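Local coordinates for periplasmic zinc-binding protein troA (Treponema pallidum, PDB 1K0F) that binds zinc with high affinity in the periplasm and delivers it to the membrane permease of the TroABC ABC transporter for import, at residues 26-30 with 45-49; 31-37 with 248-252; 36-41 with 62-66; 166-171 with 245-249. All blocks are in the same frame, centred on the assembly; numbering follows the deposited sequence.

Contact 1: 26-30 with 45-49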
loop_
_atom_site.group_PDB
_atom_site.type_symbol
_atom_site.label_atom_id
_atom_site.label_comp_id
_atom_site.label_asym_id
_atom_site.label_seq_id
_atom_site.Cartn_x
_atom_site.Cartn_y
_atom_site.Cartn_z
ATOM N N LEU A 26 -3.815 -19.895 1.997
ATOM C CA LEU A 26 -3.994 -18.463 1.846
ATOM C C LEU A 26 -4.455 -18.036 0.468
ATOM O O LEU A 26 -3.985 -18.530 -0.541
ATOM C CB LEU A 26 -2.691 -17.746 2.193
ATOM C CG LEU A 26 -2.441 -16.368 1.573
ATOM C CD1 LEU A 26 -3.509 -15.381 2.033
ATOM C CD2 LEU A 26 -1.052 -15.884 1.978
ATOM N N LYS A 27 -5.386 -17.100 0.437
ATOM C CA LYS A 27 -5.887 -16.605 -0.824
ATOM C C LYS A 27 -5.798 -15.083 -0.857
ATOM O O LYS A 27 -6.485 -14.390 -0.101
ATOM C CB LYS A 27 -7.336 -17.073 -1.030
ATOM C CG LYS A 27 -8.095 -16.321 -2.125
ATOM C CD LYS A 27 -7.892 -16.973 -3.489
ATOM C CE LYS A 27 -7.893 -15.950 -4.643
ATOM N NZ LYS A 27 -9.051 -16.164 -5.549
ATOM N N GLY A 28 -4.932 -14.570 -1.721
ATOM C CA GLY A 28 -4.792 -13.133 -1.855
ATOM C C GLY A 28 -5.853 -12.668 -2.834
ATOM O O GLY A 28 -5.753 -12.926 -4.034
ATOM N N LEU A 29 -6.882 -11.992 -2.328
ATOM C CA LEU A 29 -7.974 -11.515 -3.178
ATOM C C LEU A 29 -7.592 -10.434 -4.187
ATOM O O LEU A 29 -8.098 -10.424 -5.311
ATOM C CB LEU A 29 -9.121 -11.005 -2.316
ATOM C CG LEU A 29 -9.994 -12.125 -1.747
ATOM C CD1 LEU A 29 -11.309 -11.535 -1.255
ATOM C CD2 LEU A 29 -10.230 -13.184 -2.814
ATOM N N MET A 30 -6.714 -9.522 -3.787
ATOM C CA MET A 30 -6.294 -8.450 -4.677
ATOM C C MET A 30 -4.820 -8.616 -5.040
ATOM O O MET A 30 -3.939 -8.466 -4.193
ATOM C CB MET A 30 -6.533 -7.106 -4.007
ATOM C CG MET A 30 -7.760 -7.071 -3.125
ATOM S SD MET A 30 -7.850 -5.488 -2.340
ATOM C CE MET A 30 -9.611 -5.240 -2.229
ATOM N N ASP A 45 -14.487 -14.836 -5.448
ATOM C CA ASP A 45 -14.027 -14.105 -4.273
ATOM C C ASP A 45 -14.986 -14.226 -3.082
ATOM O O ASP A 45 -14.614 -14.783 -2.051
ATOM C CB ASP A 45 -13.806 -12.628 -4.627
ATOM C CG ASP A 45 -12.727 -12.433 -5.693
ATOM O OD1 ASP A 45 -11.593 -12.929 -5.507
ATOM O OD2 ASP A 45 -13.013 -11.778 -6.715
ATOM N N VAL A 46 -16.207 -13.715 -3.227
ATOM C CA VAL A 46 -17.212 -13.772 -2.156
ATOM C C VAL A 46 -17.422 -15.206 -1.660
ATOM O O VAL A 46 -17.931 -15.432 -0.556
ATOM C CB VAL A 46 -18.580 -13.193 -2.635
ATOM C CG1 VAL A 46 -19.718 -13.717 -1.769
ATOM C CG2 VAL A 46 -18.545 -11.677 -2.579
ATOM N N GLU A 47 -17.024 -16.169 -2.483
ATOM C CA GLU A 47 -17.164 -17.577 -2.139
ATOM C C GLU A 47 -15.974 -18.045 -1.297
ATOM O O GLU A 47 -16.156 -18.639 -0.228
ATOM C CB GLU A 47 -17.282 -18.400 -3.419
ATOM C CG GLU A 47 -16.627 -19.753 -3.364
ATOM C CD GLU A 47 -17.014 -20.591 -4.551
ATOM O OE1 GLU A 47 -16.595 -21.766 -4.617
ATOM O OE2 GLU A 47 -17.743 -20.061 -5.417
ATOM N N TRP A 48 -14.764 -17.788 -1.789
ATOM C CA TRP A 48 -13.557 -18.147 -1.054
ATOM C C TRP A 48 -13.813 -17.583 0.333
ATOM O O TRP A 48 -13.671 -18.277 1.343
ATOM C CB TRP A 48 -12.326 -17.447 -1.646
ATOM C CG TRP A 48 -11.838 -18.005 -2.943
ATOM C CD1 TRP A 48 -12.284 -17.682 -4.192
ATOM C CD2 TRP A 48 -10.796 -18.971 -3.131
ATOM N NE1 TRP A 48 -11.584 -18.386 -5.143
ATOM C CE2 TRP A 48 -10.663 -19.184 -4.520
ATOM C CE3 TRP A 48 -9.957 -19.678 -2.253
ATOM C CZ2 TRP A 48 -9.729 -20.074 -5.058
ATOM C CZ3 TRP A 48 -9.023 -20.565 -2.790
ATOM C CH2 TRP A 48 -8.921 -20.756 -4.181
ATOM N N LEU A 49 -14.211 -16.312 0.350
ATOM C CA LEU A 49 -14.511 -15.597 1.580
ATOM C C LEU A 49 -15.510 -16.429 2.344
ATOM O O LEU A 49 -15.322 -16.723 3.517
ATOM C CB LEU A 49 -15.124 -14.220 1.278
ATOM C CG LEU A 49 -14.223 -13.017 0.967
ATOM C CD1 LEU A 49 -15.073 -11.822 0.579
ATOM C CD2 LEU A 49 -13.373 -12.686 2.165
#
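Lys27 and Leu29 meet Asp45, Trp48 and Leu49 where helix 43-51 covers strand 25-28, an outermost strand of the N-terminal parallel sheet. The main feature is a cation-pi contact. Lys27 CG is anti to the backbone N (chi1 164°), and the chain then bends repeatedly, which lays it across the Trp48 indole at about a right angle. Lys27 CD sits over the centre of the six-membered ring of Trp48, 3.5 Å from its centroid, as a CH-pi contact. Lys27 NZ lies over the same face, 3.6 Å from the centroid of the five-membered ring and 23° off the ring normal. The ammonium is 4.1 Å from Asp45 OD1, too long for a salt bridge, but the opposite charge may still help to hold it there. Asp45 OD2 is hydrogen-bonded to Thr42 OG1. Leu29 slides past Asp45 in the opposite direction, its CD2 branch next to OD1, and its CD1 branch packs 4.0 Å from Leu49 CG. Both leucines are buried. They also rest on Val6 of strand 4-7, the neighbour of strand 25-28 in the sheet. Leu49 also touches Phe70 and Leu73 of helix 67-73, so this side chain links the sheet to that helix.

Contact 2: 31-37 with 248-252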
loop_
_atom_site.group_PDB
_atom_site.type_symbol
_atom_site.label_atom_id
_atom_site.label_comp_id
_atom_site.label_asym_id
_atom_site.label_seq_id
_atom_site.Cartn_x
_atom_site.Cartn_y
_atom_site.Cartn_z
ATOM N N GLY A 31 -4.559 -8.933 -6.303
ATOM C CA GLY A 31 -3.190 -9.141 -6.734
ATOM C C GLY A 31 -2.519 -7.971 -7.441
ATOM O O GLY A 31 -3.048 -6.854 -7.476
ATOM N N PRO A 32 -1.334 -8.209 -8.008
ATOM C CA PRO A 32 -0.620 -7.142 -8.699
ATOM C C PRO A 32 -1.560 -6.319 -9.575
ATOM O O PRO A 32 -2.585 -6.816 -10.039
ATOM C CB PRO A 32 0.431 -7.888 -9.528
ATOM C CG PRO A 32 0.199 -9.365 -9.285
ATOM C CD PRO A 32 -0.595 -9.477 -8.036
ATOM N N GLY A 33 -1.204 -5.057 -9.787
ATOM C CA GLY A 33 -2.024 -4.196 -10.616
ATOM C C GLY A 33 -3.472 -4.072 -10.174
ATOM O O GLY A 33 -4.316 -3.635 -10.956
ATOM N N VAL A 34 -3.761 -4.443 -8.927
ATOM C CA VAL A 34 -5.123 -4.371 -8.388
ATOM C C VAL A 34 -5.401 -3.216 -7.396
ATOM O O VAL A 34 -4.808 -3.134 -6.316
ATOM C CB VAL A 34 -5.511 -5.702 -7.705
ATOM C CG1 VAL A 34 -6.765 -5.523 -6.856
ATOM C CG2 VAL A 34 -5.735 -6.766 -8.759
ATOM N N ASP A 35 -6.336 -2.342 -7.771
ATOM C CA ASP A 35 -6.711 -1.216 -6.936
ATOM C C ASP A 35 -7.796 -1.631 -5.973
ATOM O O ASP A 35 -8.941 -1.843 -6.367
ATOM C CB ASP A 35 -7.227 -0.057 -7.784
ATOM C CG ASP A 35 -7.565 1.165 -6.951
ATOM O OD1 ASP A 35 -7.819 1.012 -5.739
ATOM O OD2 ASP A 35 -7.575 2.277 -7.512
ATOM N N PRO A 36 -7.458 -1.727 -4.685
ATOM C CA PRO A 36 -8.405 -2.119 -3.640
ATOM C C PRO A 36 -9.608 -1.187 -3.521
ATOM O O PRO A 36 -10.716 -1.635 -3.204
ATOM C CB PRO A 36 -7.558 -2.133 -2.369
ATOM C CG PRO A 36 -6.146 -2.149 -2.836
ATOM C CD PRO A 36 -6.122 -1.449 -4.141
ATOM N N HIS A 37 -9.380 0.103 -3.771
ATOM C CA HIS A 37 -10.435 1.114 -3.697
ATOM C C HIS A 37 -11.642 0.675 -4.514
ATOM O O HIS A 37 -12.723 0.424 -3.986
ATOM C CB HIS A 37 -9.945 2.455 -4.253
ATOM C CG HIS A 37 -8.670 2.946 -3.636
ATOM N ND1 HIS A 37 -8.529 3.148 -2.281
ATOM C CD2 HIS A 37 -7.484 3.297 -4.193
ATOM C CE1 HIS A 37 -7.313 3.601 -2.026
ATOM N NE2 HIS A 37 -6.658 3.699 -3.170
ATOM N N ASP A 248 -1.199 0.615 -3.984
ATOM C CA ASP A 248 -2.009 -0.249 -3.142
ATOM C C ASP A 248 -1.735 -1.719 -3.416
ATOM O O ASP A 248 -2.096 -2.576 -2.612
ATOM C CB ASP A 248 -3.503 0.023 -3.362
ATOM C CG ASP A 248 -3.817 1.502 -3.546
ATOM O OD1 ASP A 248 -3.256 2.335 -2.802
ATOM O OD2 ASP A 248 -4.636 1.827 -4.438
ATOM N N ALA A 249 -1.092 -1.997 -4.550
ATOM C CA ALA A 249 -0.796 -3.372 -4.951
ATOM C C ALA A 249 0.686 -3.714 -5.014
ATOM O O ALA A 249 1.526 -2.856 -5.299
ATOM C CB ALA A 249 -1.443 -3.670 -6.308
ATOM N N MET A 250 0.986 -4.987 -4.766
ATOM C CA MET A 250 2.356 -5.482 -4.777
ATOM C C MET A 250 2.730 -6.054 -6.129
ATOM O O MET A 250 1.945 -6.018 -7.080
ATOM C CB MET A 250 2.531 -6.580 -3.733
ATOM C CG MET A 250 2.598 -6.099 -2.312
ATOM S SD MET A 250 3.366 -7.344 -1.283
ATOM C CE MET A 250 2.648 -8.845 -1.950
ATOM N N GLY A 251 3.939 -6.597 -6.198
ATOM C CA GLY A 251 4.393 -7.203 -7.432
ATOM C C GLY A 251 3.837 -8.610 -7.532
ATOM O O GLY A 251 3.017 -9.009 -6.695
ATOM N N ASP A 252 4.273 -9.360 -8.544
ATOM C CA ASP A 252 3.809 -10.732 -8.748
ATOM C C ASP A 252 4.356 -11.683 -7.698
ATOM O O ASP A 252 5.525 -11.591 -7.313
ATOM C CB ASP A 252 4.238 -11.247 -10.116
ATOM C CG ASP A 252 3.675 -10.429 -11.240
ATOM O OD1 ASP A 252 2.446 -10.192 -11.271
ATOM O OD2 ASP A 252 4.476 -10.028 -12.101
#
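His37 and Asp248, two of the four zinc ligands, face each other here with no metal between them. The polar contacts come first. Asp248 OD2 is 3.0 Å from His37 NE2, but the angle is too poor for a hydrogen bond. The imidazole and carboxylate planes stand 84° apart. Asp35 lies alongside Asp248, pointing the same way. Its CG is anti to the backbone N (chi1 -177°), which brings the carboxylate nearer Asp248 although the bond to CB points away. Asp35 OD1 is modelled 3.5 Å from Asp248 OD2, but its position is less certain. Asp35 OD2 has a firmer partner in Thr190 OG1. The remaining contacts are carbon packing and carbon-oxygen contacts. Ala249 CB points into the type II turn from Gly31 to Val34, with Val34 O at 3.4 Å. Pro32 and Gly33 occupy the two central positions of that turn. Pro32 CA makes a CA-H...O contact to Met250 O at 3.2 Å, with an angle of 137° at the hydrogen. The Pro32 ring crosses the Asp252 side chain at about a right angle, CG nearest OD1. No hydrogen bond joins the two loops. His102 and His168 complete the set of ligands. Bringing His37 and Asp248 together without zinc fits a closed apo form. The acidic groups, if placed correctly, would probably favour a cation among them.

Contact 3: 36-41 with 62-66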
loop_
_atom_site.group_PDB
_atom_site.type_symbol
_atom_site.label_atom_id
_atom_site.label_comp_id
_atom_site.label_asym_id
_atom_site.label_seq_id
_atom_site.Cartn_x
_atom_site.Cartn_y
_atom_site.Cartn_z
ATOM N N PRO A 36 -7.458 -1.727 -4.685
ATOM C CA PRO A 36 -8.405 -2.119 -3.640
ATOM C C PRO A 36 -9.608 -1.187 -3.521
ATOM O O PRO A 36 -10.716 -1.635 -3.204
ATOM C CB PRO A 36 -7.558 -2.133 -2.369
ATOM C CG PRO A 36 -6.146 -2.149 -2.836
ATOM C CD PRO A 36 -6.122 -1.449 -4.141
ATOM N N HIS A 37 -9.380 0.103 -3.771
ATOM C CA HIS A 37 -10.435 1.114 -3.697
ATOM C C HIS A 37 -11.642 0.675 -4.514
ATOM O O HIS A 37 -12.723 0.424 -3.986
ATOM C CB HIS A 37 -9.945 2.455 -4.253
ATOM C CG HIS A 37 -8.670 2.946 -3.636
ATOM N ND1 HIS A 37 -8.529 3.148 -2.281
ATOM C CD2 HIS A 37 -7.484 3.297 -4.193
ATOM C CE1 HIS A 37 -7.313 3.601 -2.026
ATOM N NE2 HIS A 37 -6.658 3.699 -3.170
ATOM N N LEU A 38 -11.436 0.574 -5.816
ATOM C CA LEU A 38 -12.497 0.202 -6.729
ATOM C C LEU A 38 -12.556 -1.293 -6.999
ATOM O O LEU A 38 -12.908 -1.717 -8.100
ATOM C CB LEU A 38 -12.305 0.972 -8.028
ATOM C CG LEU A 38 -11.753 2.380 -7.773
ATOM C CD1 LEU A 38 -10.672 2.705 -8.787
ATOM C CD2 LEU A 38 -12.889 3.392 -7.837
ATOM N N TYR A 39 -12.222 -2.091 -5.991
ATOM C CA TYR A 39 -12.243 -3.544 -6.140
ATOM C C TYR A 39 -13.521 -4.148 -5.539
ATOM O O TYR A 39 -13.964 -3.741 -4.458
ATOM C CB TYR A 39 -11.000 -4.166 -5.477
ATOM C CG TYR A 39 -10.838 -5.654 -5.743
ATOM C CD1 TYR A 39 -10.049 -6.113 -6.792
ATOM C CD2 TYR A 39 -11.508 -6.596 -4.968
ATOM C CE1 TYR A 39 -9.939 -7.476 -7.068
ATOM C CE2 TYR A 39 -11.407 -7.960 -5.237
ATOM C CZ TYR A 39 -10.625 -8.393 -6.289
ATOM O OH TYR A 39 -10.562 -9.741 -6.577
ATOM N N THR A 40 -14.102 -5.113 -6.260
ATOM C CA THR A 40 -15.317 -5.820 -5.834
ATOM C C THR A 40 -15.016 -7.312 -5.754
ATOM O O THR A 40 -14.293 -7.846 -6.595
ATOM C CB THR A 40 -16.470 -5.670 -6.848
ATOM O OG1 THR A 40 -16.218 -4.548 -7.699
ATOM C CG2 THR A 40 -17.798 -5.499 -6.128
ATOM N N ALA A 41 -15.571 -7.989 -4.753
ATOM C CA ALA A 41 -15.356 -9.425 -4.607
ATOM C C ALA A 41 -16.218 -10.134 -5.644
ATOM O O ALA A 41 -17.439 -10.172 -5.523
ATOM C CB ALA A 41 -15.740 -9.886 -3.204
ATOM N N LEU A 62 -9.945 1.562 3.389
ATOM C CA LEU A 62 -9.138 1.395 2.188
ATOM C C LEU A 62 -9.974 0.736 1.104
ATOM O O LEU A 62 -10.216 1.311 0.045
ATOM C CB LEU A 62 -7.906 0.538 2.475
ATOM C CG LEU A 62 -7.111 0.247 1.212
ATOM C CD1 LEU A 62 -6.287 1.458 0.865
ATOM C CD2 LEU A 62 -6.241 -0.968 1.407
ATOM N N GLU A 63 -10.410 -0.482 1.396
ATOM C CA GLU A 63 -11.214 -1.287 0.489
ATOM C C GLU A 63 -12.659 -0.803 0.417
ATOM O O GLU A 63 -13.598 -1.595 0.452
ATOM C CB GLU A 63 -11.165 -2.744 0.955
ATOM C CG GLU A 63 -9.754 -3.330 0.954
ATOM C CD GLU A 63 -9.095 -3.344 2.329
ATOM O OE1 GLU A 63 -9.471 -2.529 3.203
ATOM O OE2 GLU A 63 -8.190 -4.178 2.533
ATOM N N THR A 64 -12.813 0.512 0.306
ATOM C CA THR A 64 -14.111 1.177 0.225
ATOM C C THR A 64 -15.309 0.337 -0.217
ATOM O O THR A 64 -16.346 0.326 0.448
ATOM C CB THR A 64 -14.026 2.393 -0.716
ATOM O OG1 THR A 64 -13.677 1.947 -2.036
ATOM C CG2 THR A 64 -12.972 3.376 -0.221
ATOM N N LYS A 65 -15.165 -0.366 -1.336
ATOM C CA LYS A 65 -16.254 -1.170 -1.887
ATOM C C LYS A 65 -16.412 -2.604 -1.372
ATOM O O LYS A 65 -16.795 -3.494 -2.130
ATOM C CB LYS A 65 -16.129 -1.194 -3.412
ATOM C CG LYS A 65 -16.698 0.038 -4.101
ATOM C CD LYS A 65 -15.676 0.691 -5.013
ATOM C CE LYS A 65 -16.249 1.937 -5.651
ATOM N NZ LYS A 65 -17.207 2.613 -4.733
ATOM N N MET A 66 -16.151 -2.836 -0.091
ATOM C CA MET A 66 -16.279 -4.184 0.457
ATOM C C MET A 66 -17.036 -4.230 1.787
ATOM O O MET A 66 -17.304 -5.311 2.313
ATOM C CB MET A 66 -14.893 -4.810 0.634
ATOM C CG MET A 66 -14.288 -5.337 -0.653
ATOM S SD MET A 66 -12.883 -6.421 -0.374
ATOM C CE MET A 66 -13.131 -7.624 -1.649
#
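The two irregular loops come closest at His37 and Glu63, whose CA atoms are 4.9 Å apart, and Glu63 forms the centre of an inverse gamma turn. That turn presents Leu62 O to the ring of His37, a zinc ligand. His37 ND1 gives Leu62 O a weak hydrogen bond of 3.4 Å at 146°. The same oxygen also accepts Thr64 N. Leu62 CD1 adds a van der Waals contact at 3.7 Å from His37 CE1. Together they would steady the ring on its ND1 side and leave NE2 turned to the zinc site. The aliphatic part of Lys65 lies across the backbone of the other loop, with CD 3.6 Å from Leu38 CA and CB 3.5 Å from Tyr39 O. Met66 bends at chi3 (143°), which brings its methyl against both Tyr39 and Ala41. Met66 CE meets the edge of the Tyr39 ring, 3.8 Å from CD2, and lies equally close to Ala41 CB. Glu63 points away, and its OE2 is hydrogen-bonded to Thr8 OG1 and Asn58 N. The loops follow parallel strands 25-28 and 54-57. They lead into helix 43-51, which Tyr39 and Ala41 touch at Asp45 and Val46, and helix 67-73, for which Met66 is the N-cap residue.

Contact 4: 166-171 with 245-249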
loop_
_atom_site.group_PDB
_atom_site.type_symbol
_atom_site.label_atom_id
_atom_site.label_comp_id
_atom_site.label_asym_id
_atom_site.label_seq_id
_atom_site.Cartn_x
_atom_site.Cartn_y
_atom_site.Cartn_z
ATOM N N THR A 166 3.072 11.417 -7.728
ATOM C CA THR A 166 2.700 10.105 -8.230
ATOM C C THR A 166 1.266 10.034 -8.740
ATOM O O THR A 166 0.523 11.010 -8.670
ATOM C CB THR A 166 2.858 9.065 -7.125
ATOM O OG1 THR A 166 2.394 9.627 -5.893
ATOM C CG2 THR A 166 4.322 8.660 -6.977
ATOM N N ALA A 167 0.893 8.858 -9.239
ATOM C CA ALA A 167 -0.446 8.597 -9.770
ATOM C C ALA A 167 -1.586 9.090 -8.859
ATOM O O ALA A 167 -2.465 9.826 -9.314
ATOM C CB ALA A 167 -0.603 7.105 -10.043
ATOM N N HIS A 168 -1.583 8.666 -7.591
ATOM C CA HIS A 168 -2.607 9.091 -6.630
ATOM C C HIS A 168 -2.057 9.314 -5.210
ATOM O O HIS A 168 -0.976 8.836 -4.882
ATOM C CB HIS A 168 -3.809 8.108 -6.639
ATOM C CG HIS A 168 -3.639 6.887 -5.785
ATOM N ND1 HIS A 168 -2.620 5.979 -5.972
ATOM C CD2 HIS A 168 -4.408 6.384 -4.790
ATOM C CE1 HIS A 168 -2.767 4.969 -5.131
ATOM N NE2 HIS A 168 -3.846 5.189 -4.406
ATOM N N ASP A 169 -2.800 10.060 -4.388
ATOM C CA ASP A 169 -2.416 10.403 -3.007
ATOM C C ASP A 169 -2.295 9.192 -2.099
ATOM O O ASP A 169 -3.074 9.031 -1.156
ATOM C CB ASP A 169 -3.447 11.373 -2.408
ATOM C CG ASP A 169 -2.807 12.605 -1.775
ATOM O OD1 ASP A 169 -1.556 12.710 -1.801
ATOM O OD2 ASP A 169 -3.565 13.462 -1.252
ATOM N N ALA A 170 -1.292 8.366 -2.361
ATOM C CA ALA A 170 -1.091 7.155 -1.590
ATOM C C ALA A 170 0.258 7.090 -0.893
ATOM O O ALA A 170 0.783 6.007 -0.678
ATOM C CB ALA A 170 -1.258 5.944 -2.496
ATOM N N PHE A 171 0.825 8.228 -0.530
ATOM C CA PHE A 171 2.115 8.188 0.136
ATOM C C PHE A 171 2.213 9.204 1.248
ATOM O O PHE A 171 3.303 9.582 1.653
ATOM C CB PHE A 171 3.242 8.404 -0.872
ATOM C CG PHE A 171 3.340 7.320 -1.912
ATOM C CD1 PHE A 171 2.663 7.438 -3.120
ATOM C CD2 PHE A 171 4.118 6.193 -1.692
ATOM C CE1 PHE A 171 2.757 6.448 -4.096
ATOM C CE2 PHE A 171 4.220 5.194 -2.666
ATOM C CZ PHE A 171 3.539 5.323 -3.869
ATOM N N LEU A 245 5.504 2.800 -9.600
ATOM C CA LEU A 245 5.526 2.514 -8.189
ATOM C C LEU A 245 4.373 1.621 -7.759
ATOM O O LEU A 245 3.362 1.486 -8.465
ATOM C CB LEU A 245 5.519 3.822 -7.405
ATOM C CG LEU A 245 6.663 4.776 -7.766
ATOM C CD1 LEU A 245 6.682 5.941 -6.787
ATOM C CD2 LEU A 245 7.986 4.037 -7.736
ATOM N N PHE A 246 4.551 0.985 -6.606
ATOM C CA PHE A 246 3.526 0.117 -6.053
ATOM C C PHE A 246 2.761 0.968 -5.076
ATOM O O PHE A 246 3.318 1.407 -4.078
ATOM C CB PHE A 246 4.157 -1.058 -5.318
ATOM C CG PHE A 246 4.803 -2.049 -6.224
ATOM C CD1 PHE A 246 4.031 -2.809 -7.091
ATOM C CD2 PHE A 246 6.177 -2.168 -6.264
ATOM C CE1 PHE A 246 4.620 -3.666 -7.990
ATOM C CE2 PHE A 246 6.778 -3.019 -7.158
ATOM C CZ PHE A 246 6.003 -3.771 -8.028
ATOM N N SER A 247 1.494 1.225 -5.367
ATOM C CA SER A 247 0.700 2.038 -4.469
ATOM C C SER A 247 -0.075 1.145 -3.519
ATOM O O SER A 247 0.339 0.931 -2.377
ATOM C CB SER A 247 -0.263 2.922 -5.254
ATOM O OG SER A 247 -0.506 2.403 -6.545
ATOM N N ASP A 248 -1.199 0.615 -3.984
ATOM C CA ASP A 248 -2.009 -0.249 -3.142
ATOM C C ASP A 248 -1.735 -1.719 -3.416
ATOM O O ASP A 248 -2.096 -2.576 -2.612
ATOM C CB ASP A 248 -3.503 0.023 -3.362
ATOM C CG ASP A 248 -3.817 1.502 -3.546
ATOM O OD1 ASP A 248 -3.256 2.335 -2.802
ATOM O OD2 ASP A 248 -4.636 1.827 -4.438
ATOM N N ALA A 249 -1.092 -1.997 -4.550
ATOM C CA ALA A 249 -0.796 -3.372 -4.951
ATOM C C ALA A 249 0.686 -3.714 -5.014
ATOM O O ALA A 249 1.526 -2.856 -5.299
ATOM C CB ALA A 249 -1.443 -3.670 -6.308
#
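The zinc ligands His168 and Asp248 approach from opposite directions, with the imidazole edge turned to the carboxylate. The two planes are almost perpendicular, 89° apart. His168 NE2 gives Asp248 OD1 a weak hydrogen bond of 3.3 Å, with an angle of 130° at the hydrogen. The oxygen lies near the ring plane. Ser247 CB also sits at this edge, next to His168 CE1. Ala170 CB covers one face of the same ring, offset toward the rim. The chain returns beneath the imidazole through an inverse gamma turn centred on Asp169. His168 CG lies between its backbone N and carbonyl carbon (chi1 84°), which swings the ring across toward the other loop. A second-shell bond would help to set the ring rotation. His168 ND1 is hydrogen-bonded to Glu217 OE2, and Ser247 OG is hydrogen-bonded to that same oxygen and to Ser219 OG. Glu217 therefore ties the histidine and the serine together while NE2 faces the site. Away from the ligands the contact is mostly apolar. Thr166 and Leu245 cross at about a right angle, with Thr166 CG2 3.6 Å from Leu245 CD1. Phe171 reaches the other loop with its tip: CZ is 4.3 Å from Leu245 CB and 3.9 Å from Phe246 O. Its ring also stacks on Phe105. The two loops follow strands 163-166 and 240-245. Strand 213-217 is touched by Thr166, Phe171 and Leu245, and helix 260-273 covers Phe171 and Leu245 through Asn267, Thr270 and Ile271.

From the N terminus, contact 1 closes the short loop between strand 25-28 and helix 43-51. Contact 3 starts inside that loop, at 36-41, and ends at 62-66, so the two cross. Tyr39 joins them: its OH probably hydrogen-bonds to Leu29 O and Asp45 OD2. Contact 2 also starts inside the first loop, at 31-37, but closes only at 248-252. It therefore crosses contact 1 and encloses contact 3. Contact 4 opens at 166-171 and ends on the same late part of the chain as contact 2. Contacts 1 and 3 knit the N-terminal part together, contact 4 the C-terminal part, and contact 2 joins the two across the zinc site.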